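Local coordinates for protein ulvan Lyase-PL25 (Pseudoalteromonas sp. PLSV, PDB 5UAM) that cleaves ulvan, the sulfated cell-wall polysaccharide of green seaweeds, as a zinc-containing beta-propeller lyase of polysaccharide lyase family 25, at residues S205-K210 and L283-E288; K352-Y357 and Y375-N380; V386-Q391 and F399-T404. All blocks are in the same frame, centred on the assembly; numbering follows the deposited sequence.

Following the chain, contact 1 comes first: segment 283-288, which leads into helix 287-293, returns to strand 204-211 and closes a long excursion made largely of strands 217-227, 232-243 and 258-267. Contact 2 follows, closing a short excursion that contains strand 362-367, so that the linker 352-357 after one four-stranded sheet packs on strand 373-381 of the next. Contact 3 is the hairpin of strands 384-392 and 400-408 in that same sheet. The three are in series, neither nested nor crossed. Contacts 2 and 3 adjoin, Y379 reaching E401 and I354 touching W390, whereas contact 1 lies across the chain's centre from contact 3, their centres about 37 Å apart.

Contact 1: S205-K210 and L283-E288; sequences SFLKHK and LPVTRE. With EDO (1,2-ethanediol), chain J.
K210 and E288 meet head-on in a salt bridge, NZ of the lysine lying 2.8 Å from OE1 of E288 on the syn lone pair of that oxygen, with a weak second bond to OE2. The lysine chain runs extended to CE and bends only at its last torsion (chi4 63°), which turns the ammonium toward the carboxylate while CE passes T286 CG2 at 3.9 Å. NZ also comes within 4.0 Å of R287 NH1; the two cations share D219, which forms a salt bridge with each. With an alanine here in place of K210, E288 is likely to lose its close cationic mate, D219 one of its two, and the T286 methyl the aliphatic chain beside it. Next to this network K208 runs alongside P284, CB of K208 3.9 Å from CG of the cis-proline; farther out K208 NZ donates to O1 of a bound ethanediol. On the buried side L207 and V285 also lie flank to flank, CD2 to CB 4.1 Å, and both touch Y237 and M264. Two backbone bonds fasten the segments, V285 N to F206 O and K208 N to V285 O, both 2.9 Å. A water links K208 O to R287 N. OG1 of T286 caps V289 N at the start of helix 287-293. F206 and L207, both paired with W188, form a classic beta bulge, and the single bridge L207-V285 joins this bulged propeller strand to the loop that leads into the N-capped helix.

Contact 2: K352-Y357 and Y375-N380; sequences KVIPQY and YLTTYN
V353 and Y375 meet by a CH-pi contact: CG2 of the valine sits over one ring face, 3.8 Å from the centroid and 17° off the normal, nearer the rim at CE1. I354 reaches across with its delta methyl, CD1 lying 3.6 Å from Y379 CD1. Y357 crosses Y379 in a T-shaped pair, the edge of Y379 directed at the face of Y357, centroids 5.7 Å apart and planes at 79°. The phenol oxygen of Y357 goes on to the strand backbone, where it accepts a hydrogen bond from N380 N at 3.0 Å, the N-H pointing almost straight at it, and it is also hydrogen-bonded to V360 O. Placing CG of Y357 opposite its backbone N (chi1 -176°) swings the ring across to this strand. Farther out, Y375 OH bonds H339 and F399 meets the Y375 ring. On the loop side K352 NZ donates to Y357 O at 2.9 Å, bridging a type II turn from I354 to Y357. The linker thus lies over strand 373-381, joining consecutive four-stranded antiparallel sheets, the blades of a beta-propeller.

Contact 3: V386-Q391 and F399-T404; sequences VLSWWQ and FVEDKT
W390 and E401 form the close-packed part of this contact. CB of the glutamate stands over the six-membered ring, 3.5 Å from its centroid and 8° off the normal, and the rest of the chain continues across the indole until CD meets CZ2. E401 runs extended from CA to its carboxylate (chi1 -170°), which brings OE2 to S388, whose OG donates to the anti lone pair at 2.6 Å. Y379 OH also bonds OE2, so two hydroxyls grip this oxygen, while W390 NE1 adds a weak bond to S388 OG. The strands form an antiparallel beta hairpin, the outer edge of a propeller blade's four-stranded sheet, and a beta bulge shifts the register between the non-hydrogen-bonded pairs S388-T404 and W390-E401. At the bulge D402 N donates to W389 O at 2.7 Å, and W389 N to K403 O at 2.9 Å. Q391 and V400 are bonded both ways, and F399 leans on W390, CB to CB 4.1 Å. The solvent side is looser: V400, D402 and K403 are exposed, D402 CB comes only within 3.9 Å of W389 O, and K403 turns its ammonium off to a salt bridge with E447.

Contact 1: S205-K210 and L283-E288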
loop_
_atom_site.group_PDB
_atom_site.type_symbol
_atom_site.label_atom_id
_atom_site.label_comp_id
_atom_site.label_asym_id
_atom_site.label_seq_id
_atom_site.Cartn_x
_atom_site.Cartn_y
_atom_site.Cartn_z
ATOM N N SER A 205 -8.451 11.612 13.457
ATOM C CA SER A 205 -7.548 12.259 12.508
ATOM C C SER A 205 -6.124 12.278 13.045
ATOM O O SER A 205 -5.887 12.757 14.157
ATOM C CB SER A 205 -7.958 13.704 12.231
ATOM O OG SER A 205 -9.177 13.773 11.528
ATOM N N PHE A 206 -5.165 11.810 12.237
ATOM C CA PHE A 206 -3.756 11.880 12.618
ATOM C C PHE A 206 -2.901 12.763 11.714
ATOM O O PHE A 206 -1.820 13.198 12.146
ATOM C CB PHE A 206 -3.124 10.482 12.803
ATOM C CG PHE A 206 -2.984 9.688 11.533
ATOM C CD1 PHE A 206 -3.997 8.840 11.096
ATOM C CD2 PHE A 206 -1.831 9.780 10.777
ATOM C CE1 PHE A 206 -3.857 8.119 9.935
ATOM C CE2 PHE A 206 -1.682 9.061 9.620
ATOM C CZ PHE A 206 -2.703 8.227 9.191
ATOM N N LEU A 207 -3.370 13.111 10.521
ATOM C CA LEU A 207 -2.717 14.111 9.682
ATOM C C LEU A 207 -3.771 15.101 9.220
ATOM O O LEU A 207 -4.834 14.701 8.743
ATOM C CB LEU A 207 -2.026 13.516 8.458
ATOM C CG LEU A 207 -0.704 12.807 8.775
ATOM C CD1 LEU A 207 -0.287 11.909 7.606
ATOM C CD2 LEU A 207 0.388 13.816 9.079
ATOM N N LYS A 208 -3.474 16.383 9.384
ATOM C CA LYS A 208 -4.413 17.470 9.125
ATOM C C LYS A 208 -4.276 18.028 7.714
ATOM O O LYS A 208 -3.184 18.437 7.304
ATOM C CB LYS A 208 -4.091 18.605 10.094
ATOM C CG LYS A 208 -4.937 19.859 9.931
ATOM C CD LYS A 208 -6.365 19.598 10.379
ATOM C CE LYS A 208 -7.088 20.903 10.550
ATOM N NZ LYS A 208 -8.488 20.687 11.026
ATOM N N HIS A 209 -5.398 18.140 7.011
ATOM C CA HIS A 209 -5.482 18.980 5.824
ATOM C C HIS A 209 -6.033 20.345 6.215
ATOM O O HIS A 209 -6.863 20.467 7.120
ATOM C CB HIS A 209 -6.381 18.352 4.746
ATOM C CG HIS A 209 -7.824 18.738 4.855
ATOM N ND1 HIS A 209 -8.702 18.130 5.733
ATOM C CD2 HIS A 209 -8.544 19.687 4.209
ATOM C CE1 HIS A 209 -9.894 18.682 5.615
ATOM N NE2 HIS A 209 -9.827 19.628 4.695
ATOM N N LYS A 210 -5.571 21.383 5.524
ATOM C CA LYS A 210 -5.977 22.756 5.811
ATOM C C LYS A 210 -5.365 23.678 4.767
ATOM O O LYS A 210 -4.426 23.294 4.065
ATOM C CB LYS A 210 -5.539 23.222 7.210
ATOM C CG LYS A 210 -4.017 23.088 7.473
ATOM C CD LYS A 210 -3.660 23.719 8.815
ATOM C CE LYS A 210 -2.227 23.440 9.233
ATOM N NZ LYS A 210 -1.246 24.036 8.292
ATOM N N LEU A 283 -2.392 15.435 18.128
ATOM C CA LEU A 283 -3.083 15.092 16.895
ATOM C C LEU A 283 -4.191 16.093 16.607
ATOM O O LEU A 283 -4.795 16.647 17.527
ATOM C CB LEU A 283 -3.756 13.720 16.990
ATOM C CG LEU A 283 -2.908 12.467 17.071
ATOM C CD1 LEU A 283 -3.746 11.270 16.667
ATOM C CD2 LEU A 283 -1.712 12.563 16.185
ATOM N N PRO A 284 -4.499 16.314 15.327
ATOM C CA PRO A 284 -3.814 15.766 14.160
ATOM C C PRO A 284 -2.529 16.523 13.888
ATOM O O PRO A 284 -2.453 17.732 14.194
ATOM C CB PRO A 284 -4.827 15.994 13.030
ATOM C CG PRO A 284 -5.548 17.198 13.441
ATOM C CD PRO A 284 -5.671 17.121 14.945
ATOM N N VAL A 285 -1.529 15.823 13.355
ATOM C CA VAL A 285 -0.256 16.445 13.034
ATOM C C VAL A 285 -0.428 17.360 11.832
ATOM O O VAL A 285 -0.983 16.963 10.797
ATOM C CB VAL A 285 0.812 15.372 12.802
ATOM C CG1 VAL A 285 2.109 16.009 12.280
ATOM C CG2 VAL A 285 1.050 14.593 14.080
ATOM N N THR A 286 0.055 18.592 11.968
ATOM C CA THR A 286 0.050 19.568 10.889
ATOM C C THR A 286 1.391 19.571 10.168
ATOM O O THR A 286 2.405 19.100 10.682
ATOM C CB THR A 286 -0.163 20.960 11.458
ATOM O OG1 THR A 286 0.920 21.237 12.351
ATOM C CG2 THR A 286 -1.489 21.057 12.201
ATOM N N ARG A 287 1.397 20.183 8.988
ATOM C CA ARG A 287 2.642 20.335 8.245
ATOM C C ARG A 287 3.700 21.044 9.084
ATOM O O ARG A 287 4.872 20.655 9.078
ATOM C CB ARG A 287 2.385 21.097 6.944
ATOM C CG ARG A 287 3.627 21.181 6.030
ATOM C CD ARG A 287 3.447 22.219 4.950
ATOM N NE ARG A 287 3.920 23.530 5.376
ATOM C CZ ARG A 287 3.151 24.559 5.734
ATOM N NH1 ARG A 287 1.816 24.485 5.738
ATOM N NH2 ARG A 287 3.733 25.691 6.095
ATOM N N GLU A 288 3.306 22.070 9.836
ATOM C CA GLU A 288 4.283 22.833 10.606
ATOM C C GLU A 288 4.910 21.973 11.693
ATOM O O GLU A 288 6.123 22.031 11.922
ATOM C CB GLU A 288 3.605 24.070 11.198
ATOM C CG GLU A 288 3.215 25.109 10.144
ATOM C CD GLU A 288 1.806 24.946 9.575
ATOM O OE1 GLU A 288 1.204 23.864 9.688
ATOM O OE2 GLU A 288 1.281 25.954 9.043
HETATM C C1 EDO J . -10.894 18.700 9.133
HETATM O O1 EDO J . -9.535 19.118 8.927
HETATM C C2 EDO J . -11.808 19.920 9.160
HETATM O O2 EDO J . -11.683 20.626 7.920
HETATM O O HOH W 1 -1.283 20.425 7.933
#

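Contact 2: K352-Y357 and Y375-N380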
loop_
_atom_site.group_PDB
_atom_site.type_symbol
_atom_site.label_atom_id
_atom_site.label_comp_id
_atom_site.label_asym_id
_atom_site.label_seq_id
_atom_site.Cartn_x
_atom_site.Cartn_y
_atom_site.Cartn_z
ATOM N N LYS A 352 19.517 5.909 -4.144
ATOM C CA LYS A 352 18.686 5.022 -4.946
ATOM C C LYS A 352 19.070 3.577 -4.673
ATOM O O LYS A 352 20.253 3.240 -4.534
ATOM C CB LYS A 352 18.905 5.296 -6.439
ATOM C CG LYS A 352 18.365 6.619 -6.943
ATOM C CD LYS A 352 18.704 6.802 -8.427
ATOM C CE LYS A 352 18.188 8.109 -8.967
ATOM N NZ LYS A 352 18.642 8.285 -10.381
ATOM N N VAL A 353 18.058 2.717 -4.614
ATOM C CA VAL A 353 18.296 1.284 -4.481
ATOM C C VAL A 353 19.010 0.751 -5.712
ATOM O O VAL A 353 20.047 0.086 -5.608
ATOM C CB VAL A 353 16.971 0.544 -4.225
ATOM C CG1 VAL A 353 17.194 -0.963 -4.236
ATOM C CG2 VAL A 353 16.329 0.979 -2.885
ATOM N N ILE A 354 18.476 1.039 -6.895
ATOM C CA ILE A 354 19.078 0.606 -8.155
ATOM C C ILE A 354 20.011 1.722 -8.621
ATOM O O ILE A 354 19.523 2.802 -8.991
ATOM C CB ILE A 354 18.010 0.287 -9.207
ATOM C CG1 ILE A 354 17.059 -0.784 -8.652
ATOM C CG2 ILE A 354 18.705 -0.180 -10.487
ATOM C CD1 ILE A 354 15.865 -1.128 -9.560
ATOM N N PRO A 355 21.326 1.512 -8.628
ATOM C CA PRO A 355 22.245 2.611 -8.950
ATOM C C PRO A 355 22.036 3.125 -10.370
ATOM O O PRO A 355 21.842 2.353 -11.309
ATOM C CB PRO A 355 23.634 1.979 -8.797
ATOM C CG PRO A 355 23.445 0.647 -8.204
ATOM C CD PRO A 355 22.023 0.237 -8.398
ATOM N N GLN A 356 22.053 4.452 -10.506
ATOM C CA GLN A 356 22.004 5.137 -11.799
ATOM C C GLN A 356 20.742 4.836 -12.608
ATOM O O GLN A 356 20.692 5.104 -13.812
ATOM C CB GLN A 356 23.252 4.852 -12.640
ATOM C CG GLN A 356 24.536 5.485 -12.099
ATOM C CD GLN A 356 25.204 4.642 -11.023
ATOM O OE1 GLN A 356 25.420 3.440 -11.202
ATOM N NE2 GLN A 356 25.537 5.272 -9.898
ATOM N N TYR A 357 19.700 4.295 -11.993
ATOM C CA TYR A 357 18.485 3.998 -12.735
ATOM C C TYR A 357 17.634 5.259 -12.802
ATOM O O TYR A 357 17.505 5.990 -11.819
ATOM C CB TYR A 357 17.736 2.865 -12.032
ATOM C CG TYR A 357 16.485 2.341 -12.712
ATOM C CD1 TYR A 357 16.540 1.567 -13.889
ATOM C CD2 TYR A 357 15.253 2.582 -12.162
ATOM C CE1 TYR A 357 15.355 1.084 -14.478
ATOM C CE2 TYR A 357 14.091 2.105 -12.740
ATOM C CZ TYR A 357 14.138 1.364 -13.877
ATOM O OH TYR A 357 12.941 0.905 -14.413
ATOM N N TYR A 375 15.675 -5.523 -0.716
ATOM C CA TYR A 375 14.467 -5.129 -1.426
ATOM C C TYR A 375 14.091 -6.208 -2.420
ATOM O O TYR A 375 14.963 -6.793 -3.071
ATOM C CB TYR A 375 14.692 -3.858 -2.244
ATOM C CG TYR A 375 14.501 -2.567 -1.486
ATOM C CD1 TYR A 375 15.505 -2.065 -0.679
ATOM C CD2 TYR A 375 13.314 -1.863 -1.569
ATOM C CE1 TYR A 375 15.326 -0.892 0.027
ATOM C CE2 TYR A 375 13.123 -0.681 -0.884
ATOM C CZ TYR A 375 14.128 -0.198 -0.077
ATOM O OH TYR A 375 13.925 0.984 0.612
ATOM N N LEU A 376 12.798 -6.442 -2.552
ATOM C CA LEU A 376 12.262 -7.129 -3.719
ATOM C C LEU A 376 11.614 -6.019 -4.543
ATOM O O LEU A 376 10.614 -5.415 -4.122
ATOM C CB LEU A 376 11.293 -8.232 -3.306
ATOM C CG LEU A 376 10.771 -9.118 -4.433
ATOM C CD1 LEU A 376 11.896 -9.666 -5.293
ATOM C CD2 LEU A 376 9.965 -10.286 -3.861
ATOM N N THR A 377 12.246 -5.683 -5.666
ATOM C CA THR A 377 11.911 -4.472 -6.397
ATOM C C THR A 377 11.627 -4.786 -7.854
ATOM O O THR A 377 12.250 -5.668 -8.452
ATOM C CB THR A 377 13.015 -3.412 -6.227
ATOM O OG1 THR A 377 12.832 -2.327 -7.152
ATOM C CG2 THR A 377 14.334 -4.002 -6.456
ATOM N N THR A 378 10.664 -4.072 -8.415
ATOM C CA THR A 378 10.400 -4.181 -9.840
ATOM C C THR A 378 10.886 -2.943 -10.579
ATOM O O THR A 378 10.771 -1.814 -10.092
ATOM C CB THR A 378 8.933 -4.494 -10.161
ATOM O OG1 THR A 378 8.789 -4.697 -11.573
ATOM C CG2 THR A 378 8.020 -3.383 -9.776
ATOM N N TYR A 379 11.404 -3.178 -11.775
ATOM C CA TYR A 379 11.901 -2.150 -12.671
ATOM C C TYR A 379 11.769 -2.714 -14.072
ATOM O O TYR A 379 11.480 -3.895 -14.246
ATOM C CB TYR A 379 13.343 -1.773 -12.299
ATOM C CG TYR A 379 14.368 -2.857 -12.536
ATOM C CD1 TYR A 379 14.607 -3.861 -11.603
ATOM C CD2 TYR A 379 15.109 -2.868 -13.694
ATOM C CE1 TYR A 379 15.570 -4.841 -11.848
ATOM C CE2 TYR A 379 16.059 -3.848 -13.950
ATOM C CZ TYR A 379 16.290 -4.827 -13.019
ATOM O OH TYR A 379 17.238 -5.793 -13.282
ATOM N N ASN A 380 11.938 -1.876 -15.083
ATOM C CA ASN A 380 11.933 -2.368 -16.448
ATOM C C ASN A 380 13.321 -2.243 -17.057
ATOM O O ASN A 380 14.081 -1.316 -16.759
ATOM C CB ASN A 380 10.852 -1.707 -17.320
ATOM C CG ASN A 380 9.490 -2.431 -17.225
ATOM O OD1 ASN A 380 9.056 -2.816 -16.127
ATOM N ND2 ASN A 380 8.818 -2.615 -18.360
#

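Contact 3: V386-Q391 and F399-T404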
loop_
_atom_site.group_PDB
_atom_site.type_symbol
_atom_site.label_atom_id
_atom_site.label_comp_id
_atom_site.label_asym_id
_atom_site.label_seq_id
_atom_site.Cartn_x
_atom_site.Cartn_y
_atom_site.Cartn_z
ATOM N N VAL A 386 10.981 -6.713 -14.716
ATOM C CA VAL A 386 11.885 -7.488 -13.871
ATOM C C VAL A 386 11.438 -7.336 -12.424
ATOM O O VAL A 386 11.063 -6.235 -11.993
ATOM C CB VAL A 386 13.354 -7.025 -14.029
ATOM C CG1 VAL A 386 14.275 -7.940 -13.244
ATOM C CG2 VAL A 386 13.766 -6.963 -15.511
ATOM N N LEU A 387 11.467 -8.434 -11.670
ATOM C CA LEU A 387 11.271 -8.421 -10.220
ATOM C C LEU A 387 12.453 -9.172 -9.621
ATOM O O LEU A 387 12.615 -10.374 -9.877
ATOM C CB LEU A 387 9.943 -9.077 -9.814
ATOM C CG LEU A 387 9.633 -9.074 -8.318
ATOM C CD1 LEU A 387 9.412 -7.663 -7.835
ATOM C CD2 LEU A 387 8.399 -9.876 -8.044
ATOM N N SER A 388 13.309 -8.473 -8.873
ATOM C CA SER A 388 14.529 -9.095 -8.390
ATOM C C SER A 388 14.878 -8.576 -7.000
ATOM O O SER A 388 14.413 -7.520 -6.573
ATOM C CB SER A 388 15.688 -8.874 -9.350
ATOM O OG SER A 388 15.957 -7.490 -9.496
ATOM N N TRP A 389 15.693 -9.366 -6.312
ATOM C CA TRP A 389 16.187 -9.015 -4.987
ATOM C C TRP A 389 17.426 -8.137 -5.103
ATOM O O TRP A 389 18.329 -8.412 -5.898
ATOM C CB TRP A 389 16.567 -10.282 -4.226
ATOM C CG TRP A 389 15.386 -11.114 -3.774
ATOM C CD1 TRP A 389 14.888 -12.221 -4.378
ATOM C CD2 TRP A 389 14.556 -10.875 -2.628
ATOM N NE1 TRP A 389 13.798 -12.697 -3.674
ATOM C CE2 TRP A 389 13.590 -11.896 -2.589
ATOM C CE3 TRP A 389 14.564 -9.916 -1.619
ATOM C CZ2 TRP A 389 12.627 -11.978 -1.583
ATOM C CZ3 TRP A 389 13.600 -9.999 -0.615
ATOM C CH2 TRP A 389 12.651 -11.026 -0.611
ATOM N N TRP A 390 17.475 -7.085 -4.290
ATOM C CA TRP A 390 18.629 -6.197 -4.191
ATOM C C TRP A 390 19.061 -6.127 -2.735
ATOM O O TRP A 390 18.236 -5.850 -1.856
ATOM C CB TRP A 390 18.265 -4.802 -4.702
ATOM C CG TRP A 390 18.045 -4.795 -6.185
ATOM C CD1 TRP A 390 16.982 -5.320 -6.855
ATOM C CD2 TRP A 390 18.919 -4.252 -7.173
ATOM N NE1 TRP A 390 17.137 -5.135 -8.200
ATOM C CE2 TRP A 390 18.317 -4.483 -8.433
ATOM C CE3 TRP A 390 20.145 -3.589 -7.123
ATOM C CZ2 TRP A 390 18.909 -4.083 -9.625
ATOM C CZ3 TRP A 390 20.741 -3.200 -8.314
ATOM C CH2 TRP A 390 20.119 -3.448 -9.549
ATOM N N GLN A 391 20.345 -6.374 -2.482
ATOM C CA GLN A 391 20.872 -6.557 -1.134
ATOM C C GLN A 391 21.900 -5.478 -0.819
ATOM O O GLN A 391 22.820 -5.234 -1.607
ATOM C CB GLN A 391 21.537 -7.928 -1.006
ATOM C CG GLN A 391 22.319 -8.143 0.291
ATOM C CD GLN A 391 21.445 -8.622 1.423
ATOM O OE1 GLN A 391 20.865 -9.701 1.356
ATOM N NE2 GLN A 391 21.361 -7.829 2.484
ATOM N N PHE A 399 23.320 -1.099 -2.984
ATOM C CA PHE A 399 22.645 -2.372 -3.155
ATOM C C PHE A 399 23.196 -3.074 -4.391
ATOM O O PHE A 399 23.595 -2.430 -5.362
ATOM C CB PHE A 399 21.135 -2.182 -3.361
ATOM C CG PHE A 399 20.404 -1.683 -2.145
ATOM C CD1 PHE A 399 20.416 -0.335 -1.819
ATOM C CD2 PHE A 399 19.701 -2.560 -1.335
ATOM C CE1 PHE A 399 19.740 0.130 -0.694
ATOM C CE2 PHE A 399 19.028 -2.107 -0.216
ATOM C CZ PHE A 399 19.050 -0.762 0.104
ATOM N N VAL A 400 23.227 -4.402 -4.323
ATOM C CA VAL A 400 23.676 -5.264 -5.409
ATOM C C VAL A 400 22.539 -6.213 -5.751
ATOM O O VAL A 400 21.898 -6.762 -4.850
ATOM C CB VAL A 400 24.914 -6.077 -4.991
ATOM C CG1 VAL A 400 25.269 -7.093 -6.066
ATOM C CG2 VAL A 400 26.082 -5.143 -4.755
ATOM N N GLU A 401 22.301 -6.428 -7.045
ATOM C CA GLU A 401 21.219 -7.307 -7.464
ATOM C C GLU A 401 21.613 -8.766 -7.242
ATOM O O GLU A 401 22.737 -9.175 -7.556
ATOM C CB GLU A 401 20.891 -7.061 -8.937
ATOM C CG GLU A 401 19.614 -7.747 -9.414
ATOM C CD GLU A 401 19.238 -7.374 -10.836
ATOM O OE1 GLU A 401 20.155 -7.211 -11.667
ATOM O OE2 GLU A 401 18.025 -7.264 -11.133
ATOM N N ASP A 402 20.692 -9.539 -6.679
ATOM C CA ASP A 402 20.847 -10.979 -6.503
ATOM C C ASP A 402 19.834 -11.687 -7.406
ATOM O O ASP A 402 19.824 -11.408 -8.609
ATOM C CB ASP A 402 20.781 -11.326 -5.016
ATOM C CG ASP A 402 21.211 -12.759 -4.737
ATOM O OD1 ASP A 402 21.849 -13.371 -5.620
ATOM O OD2 ASP A 402 20.908 -13.276 -3.640
ATOM N N LYS A 403 19.001 -12.584 -6.900
ATOM C CA LYS A 403 18.196 -13.426 -7.769
ATOM C C LYS A 403 17.034 -12.648 -8.381
ATOM O O LYS A 403 16.395 -11.819 -7.725
ATOM C CB LYS A 403 17.650 -14.629 -6.994
ATOM C CG LYS A 403 18.709 -15.563 -6.424
ATOM C CD LYS A 403 18.123 -16.952 -6.156
ATOM C CE LYS A 403 19.112 -17.883 -5.456
ATOM N NZ LYS A 403 18.887 -17.925 -3.980
ATOM N N THR A 404 16.753 -12.940 -9.645
ATOM C CA THR A 404 15.511 -12.530 -10.282
ATOM C C THR A 404 14.444 -13.590 -10.018
ATOM O O THR A 404 14.663 -14.774 -10.266
ATOM C CB THR A 404 15.714 -12.345 -11.791
ATOM O OG1 THR A 404 16.594 -11.230 -12.026
ATOM C CG2 THR A 404 14.388 -12.080 -12.495
#